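Long-range contacts in alpha-rhamnosidase (Dictyoglomus thermophilum, PDB 6I60), which probably hydrolyses terminal non-reducing alpha-L-rhamnose residues in alpha-L-rhamnosides: residues A[880-885]-A[897-902]; A[906-911]-A[938-943]. All coordinates share one frame; numbering follows the deposited sequence.

Overall arrangement
Near the C-terminal end of the chain, both contacts lie in the C-terminal beta-sandwich. Strand 882-888 runs out in one sheet, and the chain crosses to the other in strand 893-899; contact 1 closes this short loop by packing the two sheets face to face. The chain then returns to the first sheet, and contact 2 pairs 906-911 with segment 938-943, on the last strand, 935-941, closing a longer loop that includes strand 927-932 of the second sheet. The contacts follow in series, neither enclosing the other, with centres about 8 Å apart. Strands 882-888 and 935-941 are neighbours, joined by probable backbone hydrogen bonds at Met884-Phe939 and Phe882-Met941.

Contact 1: residues A[880-885]-A[897-902]; sequences NIFSMR and HVPKLF
Across the interior of the C-terminal beta-sandwich, Phe882 and Met884 of one sheet meet Val898, Pro899, Leu901 and Phe902 on the other side, in a beta arch: two successive strands that turn back on each other yet belong to different sheets. The axes of strands 882-885 and 897-899 run 165° apart in direction, nearly antiparallel, and approach to 9.2 Å. No hydrogen bond spans this gap; backbone bonding goes to neighbours within each sheet, such as Met941 for Phe882 and Phe849 for His897, and the two segments meet almost wholly through side chains.

Phe882 is the main apolar bridge. A chi1 of -178° swings the Phe882 ring beside its own carbonyl carbon and on toward the other segment, where CE2 meets Pro899 CD at 3.8 Å; the aromatic and pyrrolidine side chains cross at about a right angle. Leu901 CD1 comes obliquely to the same ring, displaced toward its rim, 4.3 Å from Phe882 CD1. Pro853, from a nearby loop, also packs on this phenylalanine.

Met884 enters beside it. Its chain is straight through chi2 and then bends at chi3 (-33°), which brings the terminal methyl to the forked end of Val898 rather than to one branch: Met884 CE is 3.7 Å from Val898 CG2 and 3.8 Å from Val898 CG1. Ile930 of strand 927-932 and Met941 of strand 935-941 pack on the same valine, so this valine is touched from its own sheet and from the opposite one.

Within segment 897-902, Leu901 CB sits 4.2 Å above the Phe902 ring, over its centre, while the side chain of Asn880 turns away to bond Thr878 through OD1. What Asn880 offers instead is its backbone carbonyl, whose O lies 3.6 Å from Phe902 CE2.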
loop_
_atom_site.group_PDB
_atom_site.type_symbol
_atom_site.label_atom_id
_atom_site.label_comp_id
_atom_site.label_asym_id
_atom_site.label_seq_id
_atom_site.Cartn_x
_atom_site.Cartn_y
_atom_site.Cartn_z
ATOM N N ASN A 880 37.094 18.787 -3.981
ATOM C CA ASN A 880 37.987 18.586 -2.849
ATOM C C ASN A 880 37.312 17.892 -1.676
ATOM O O ASN A 880 37.871 16.938 -1.127
ATOM C CB ASN A 880 38.576 19.934 -2.398
ATOM C CG ASN A 880 37.555 21.057 -2.424
ATOM O OD1 ASN A 880 36.499 20.939 -3.049
ATOM N ND2 ASN A 880 37.867 22.158 -1.747
ATOM N N ILE A 881 36.121 18.330 -1.278
ATOM C CA ILE A 881 35.465 17.844 -0.068
ATOM C C ILE A 881 34.278 16.970 -0.451
ATOM O O ILE A 881 33.472 17.348 -1.310
ATOM C CB ILE A 881 35.011 19.007 0.830
ATOM C CG1 ILE A 881 36.143 20.021 1.006
ATOM C CG2 ILE A 881 34.530 18.485 2.177
ATOM C CD1 ILE A 881 35.747 21.440 0.693
ATOM N N PHE A 882 34.168 15.810 0.191
ATOM C CA PHE A 882 32.974 14.971 0.120
ATOM C C PHE A 882 32.296 15.020 1.484
ATOM O O PHE A 882 32.796 14.437 2.451
ATOM C CB PHE A 882 33.317 13.536 -0.274
ATOM C CG PHE A 882 32.112 12.647 -0.417
ATOM C CD1 PHE A 882 31.230 12.817 -1.473
ATOM C CD2 PHE A 882 31.852 11.650 0.511
ATOM C CE1 PHE A 882 30.116 12.007 -1.605
ATOM C CE2 PHE A 882 30.740 10.836 0.383
ATOM C CZ PHE A 882 29.871 11.016 -0.675
ATOM N N SER A 883 31.171 15.721 1.562
ATOM C CA SER A 883 30.452 15.886 2.816
ATOM C C SER A 883 29.474 14.735 3.031
ATOM O O SER A 883 29.045 14.065 2.090
ATOM C CB SER A 883 29.702 17.220 2.837
ATOM O OG SER A 883 30.598 18.316 2.778
ATOM N N MET A 884 29.124 14.514 4.296
ATOM C CA MET A 884 28.151 13.488 4.645
ATOM C C MET A 884 27.574 13.792 6.018
ATOM O O MET A 884 28.327 13.956 6.984
ATOM C CB MET A 884 28.783 12.094 4.627
ATOM C CG MET A 884 27.791 10.978 4.362
ATOM S SD MET A 884 28.561 9.351 4.356
ATOM C CE MET A 884 30.171 9.742 3.684
ATOM N N ARG A 885 26.247 13.865 6.104
ATOM C CA ARG A 885 25.550 14.104 7.363
ATOM C C ARG A 885 24.486 13.035 7.543
ATOM O O ARG A 885 23.590 12.901 6.703
ATOM C CB ARG A 885 24.917 15.497 7.398
ATOM C CG ARG A 885 24.273 15.838 8.731
ATOM C CD ARG A 885 23.365 17.049 8.619
ATOM N NE ARG A 885 23.064 17.626 9.927
ATOM C CZ ARG A 885 21.962 17.366 10.623
ATOM N NH1 ARG A 885 21.049 16.537 10.139
ATOM N NH2 ARG A 885 21.775 17.939 11.805
ATOM N N HIS A 897 29.725 4.109 5.427
ATOM C CA HIS A 897 30.626 3.590 4.398
ATOM C C HIS A 897 31.060 4.768 3.533
ATOM O O HIS A 897 30.484 5.028 2.474
ATOM C CB HIS A 897 29.951 2.492 3.558
ATOM C CG HIS A 897 29.783 1.192 4.280
ATOM N ND1 HIS A 897 29.324 0.051 3.658
ATOM C CD2 HIS A 897 30.011 0.851 5.569
ATOM C CE1 HIS A 897 29.276 -0.937 4.533
ATOM N NE2 HIS A 897 29.688 -0.478 5.701
ATOM N N VAL A 898 32.079 5.486 3.994
ATOM C CA VAL A 898 32.614 6.627 3.257
ATOM C C VAL A 898 33.413 6.105 2.068
ATOM O O VAL A 898 34.409 5.392 2.258
ATOM C CB VAL A 898 33.473 7.525 4.162
ATOM C CG1 VAL A 898 33.842 8.806 3.440
ATOM C CG2 VAL A 898 32.739 7.834 5.460
ATOM N N PRO A 899 33.017 6.420 0.835
ATOM C CA PRO A 899 33.771 5.933 -0.327
ATOM C C PRO A 899 35.072 6.696 -0.513
ATOM O O PRO A 899 35.118 7.927 -0.424
ATOM C CB PRO A 899 32.812 6.180 -1.498
ATOM C CG PRO A 899 31.972 7.331 -1.053
ATOM C CD PRO A 899 31.851 7.233 0.448
ATOM N N LYS A 900 36.143 5.948 -0.773
ATOM C CA LYS A 900 37.472 6.529 -0.965
ATOM C C LYS A 900 37.607 6.932 -2.428
ATOM O O LYS A 900 37.961 6.125 -3.289
ATOM C CB LYS A 900 38.558 5.544 -0.547
ATOM C CG LYS A 900 38.208 4.705 0.670
ATOM C CD LYS A 900 39.455 4.124 1.312
ATOM C CE LYS A 900 39.907 2.864 0.594
ATOM N NZ LYS A 900 40.848 2.065 1.427
ATOM N N LEU A 901 37.316 8.199 -2.712
ATOM C CA LEU A 901 37.424 8.741 -4.059
ATOM C C LEU A 901 38.729 9.492 -4.292
ATOM O O LEU A 901 38.938 10.017 -5.391
ATOM C CB LEU A 901 36.238 9.667 -4.357
ATOM C CG LEU A 901 34.877 9.221 -3.820
ATOM C CD1 LEU A 901 33.889 10.377 -3.827
ATOM C CD2 LEU A 901 34.334 8.042 -4.619
ATOM N N PHE A 902 39.608 9.551 -3.295
ATOM C CA PHE A 902 40.849 10.306 -3.382
ATOM C C PHE A 902 42.017 9.443 -2.926
ATOM O O PHE A 902 41.872 8.592 -2.044
ATOM C CB PHE A 902 40.786 11.583 -2.533
ATOM C CG PHE A 902 39.516 12.366 -2.707
ATOM C CD1 PHE A 902 39.134 12.828 -3.956
ATOM C CD2 PHE A 902 38.706 12.648 -1.617
ATOM C CE1 PHE A 902 37.968 13.555 -4.117
ATOM C CE2 PHE A 902 37.539 13.374 -1.772
ATOM C CZ PHE A 902 37.170 13.827 -3.023
#

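Contact 2: residues A[906-911]-A[938-943]; sequences VVKEGD and NFYMEK
Lys908 and Tyr940 form an antiparallel hydrogen-bonded pair, with Lys908 N to Tyr940 O at 2.7 Å and Tyr940 N to Lys908 O at 2.8 Å; Glu909 and Phe939 make the adjoining non-hydrogen-bonded pair. A weak hydrogen bond from Gly910 N to Asn938 O, 2.7 Å, follows. Val907 and Lys908 both face Tyr940, a G1 beta bulge in this short strand near the margin of the sandwich's seven-stranded sheet. The Val907 and Met941 side chains lie side by side, pointing the same way, with Val907 CG2 3.5 Å from Met941 CG. On that face Glu909 runs beside Phe939, and Glu909 OE2 meets Phe939 CE2 at the ring edge, 3.6 Å away. On the opposite face the Lys908 chain bends at chi3 and chi4: CD and CE cross the Glu942 carboxylate, and Lys908 NZ donates a hydrogen bond to Gly910 O at 3.2 Å, in the carbonyl plane. The salt bridge from Lys908 NZ to Glu942 OE2 is long, 3.9 Å. An alanine in place of Lys908 would probably leave the Glu942 carboxylate without this distant positive partner and Gly910 O without the ammonium donor. Tyr940 CD1 lies 3.5 Å from Gly910 O.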
loop_
_atom_site.group_PDB
_atom_site.type_symbol
_atom_site.label_atom_id
_atom_site.label_comp_id
_atom_site.label_asym_id
_atom_site.label_seq_id
_atom_site.Cartn_x
_atom_site.Cartn_y
_atom_site.Cartn_z
ATOM N N VAL A 906 41.490 12.993 4.449
ATOM C CA VAL A 906 41.564 13.366 5.856
ATOM C C VAL A 906 40.510 12.642 6.687
ATOM O O VAL A 906 40.828 12.030 7.711
ATOM C CB VAL A 906 41.448 14.896 6.037
ATOM C CG1 VAL A 906 41.857 15.297 7.440
ATOM C CG2 VAL A 906 42.308 15.617 5.008
ATOM N N VAL A 907 39.246 12.700 6.258
ATOM C CA VAL A 907 38.108 12.151 6.998
ATOM C C VAL A 907 38.005 12.822 8.363
ATOM O O VAL A 907 38.780 12.524 9.279
ATOM C CB VAL A 907 38.192 10.618 7.142
ATOM C CG1 VAL A 907 37.012 10.102 7.948
ATOM C CG2 VAL A 907 38.228 9.957 5.775
ATOM N N LYS A 908 37.040 13.726 8.514
ATOM C CA LYS A 908 36.869 14.500 9.738
ATOM C C LYS A 908 35.469 14.289 10.293
ATOM O O LYS A 908 34.479 14.482 9.580
ATOM C CB LYS A 908 37.113 15.990 9.484
ATOM C CG LYS A 908 38.542 16.335 9.104
ATOM C CD LYS A 908 38.729 17.842 9.003
ATOM C CE LYS A 908 37.489 18.520 8.450
ATOM N NZ LYS A 908 37.100 19.718 9.248
ATOM N N GLU A 909 35.390 13.898 11.566
ATOM C CA GLU A 909 34.112 13.783 12.272
ATOM C C GLU A 909 33.766 15.157 12.835
ATOM O O GLU A 909 33.906 15.436 14.027
ATOM C CB GLU A 909 34.189 12.721 13.361
ATOM C CG GLU A 909 32.837 12.225 13.847
ATOM C CD GLU A 909 32.934 10.911 14.606
ATOM O OE1 GLU A 909 32.419 10.839 15.743
ATOM O OE2 GLU A 909 33.524 9.950 14.066
ATOM N N GLY A 910 33.304 16.032 11.947
ATOM C CA GLY A 910 33.079 17.418 12.305
ATOM C C GLY A 910 34.373 18.202 12.275
ATOM O O GLY A 910 34.995 18.343 11.217
ATOM N N ASP A 911 34.796 18.708 13.430
ATOM C CA ASP A 911 36.083 19.379 13.560
ATOM C C ASP A 911 37.187 18.444 14.035
ATOM O O ASP A 911 38.348 18.862 14.101
ATOM C CB ASP A 911 35.965 20.569 14.519
ATOM N N ASN A 938 28.443 14.626 11.267
ATOM C CA ASN A 938 28.913 15.236 10.029
ATOM C C ASN A 938 30.321 14.731 9.745
ATOM O O ASN A 938 31.225 14.909 10.567
ATOM C CB ASN A 938 28.900 16.763 10.126
ATOM C CG ASN A 938 27.503 17.324 10.303
ATOM O OD1 ASN A 938 26.909 17.210 11.373
ATOM N ND2 ASN A 938 26.973 17.935 9.250
ATOM N N PHE A 939 30.502 14.105 8.585
ATOM C CA PHE A 939 31.787 13.558 8.176
ATOM C C PHE A 939 32.310 14.314 6.962
ATOM O O PHE A 939 31.539 14.696 6.076
ATOM C CB PHE A 939 31.668 12.063 7.865
ATOM C CG PHE A 939 31.164 11.247 9.022
ATOM C CD1 PHE A 939 29.835 10.860 9.088
ATOM C CD2 PHE A 939 32.017 10.875 10.049
ATOM C CE1 PHE A 939 29.365 10.113 10.154
ATOM C CE2 PHE A 939 31.554 10.126 11.117
ATOM C CZ PHE A 939 30.227 9.745 11.169
ATOM N N TYR A 940 33.625 14.526 6.926
ATOM C CA TYR A 940 34.261 15.356 5.906
ATOM C C TYR A 940 35.483 14.633 5.358
ATOM O O TYR A 940 36.516 14.570 6.030
ATOM C CB TYR A 940 34.671 16.709 6.484
ATOM C CG TYR A 940 33.524 17.573 6.942
ATOM C CD1 TYR A 940 33.157 17.616 8.281
ATOM C CD2 TYR A 940 32.824 18.364 6.043
ATOM C CE1 TYR A 940 32.113 18.414 8.708
ATOM C CE2 TYR A 940 31.783 19.164 6.459
ATOM C CZ TYR A 940 31.431 19.185 7.792
ATOM O OH TYR A 940 30.392 19.983 8.210
ATOM N N MET A 941 35.400 14.169 4.121
ATOM C CA MET A 941 36.518 13.532 3.450
ATOM C C MET A 941 37.119 14.570 2.545
ATOM O O MET A 941 36.540 14.888 1.542
ATOM C CB MET A 941 36.032 12.393 2.604
ATOM C CG MET A 941 36.811 11.142 2.830
ATOM S SD MET A 941 37.241 10.404 1.288
ATOM C CE MET A 941 37.163 8.697 1.732
ATOM N N GLU A 942 38.285 15.084 2.894
ATOM C CA GLU A 942 38.906 16.150 2.122
ATOM C C GLU A 942 40.145 15.744 1.317
ATOM O O GLU A 942 40.726 14.708 1.565
ATOM C CB GLU A 942 39.214 17.333 3.051
ATOM C CG GLU A 942 37.985 18.116 3.508
ATOM C CD GLU A 942 38.080 18.672 4.923
ATOM O OE1 GLU A 942 39.129 18.533 5.557
ATOM O OE2 GLU A 942 37.104 19.265 5.413
ATOM N N LYS A 943 40.506 16.590 0.352
ATOM C CA LYS A 943 41.654 16.446 -0.573
ATOM C C LYS A 943 41.554 15.297 -1.570
ATOM O O LYS A 943 41.559 15.507 -2.782
ATOM C CB LYS A 943 43.016 16.442 0.140
#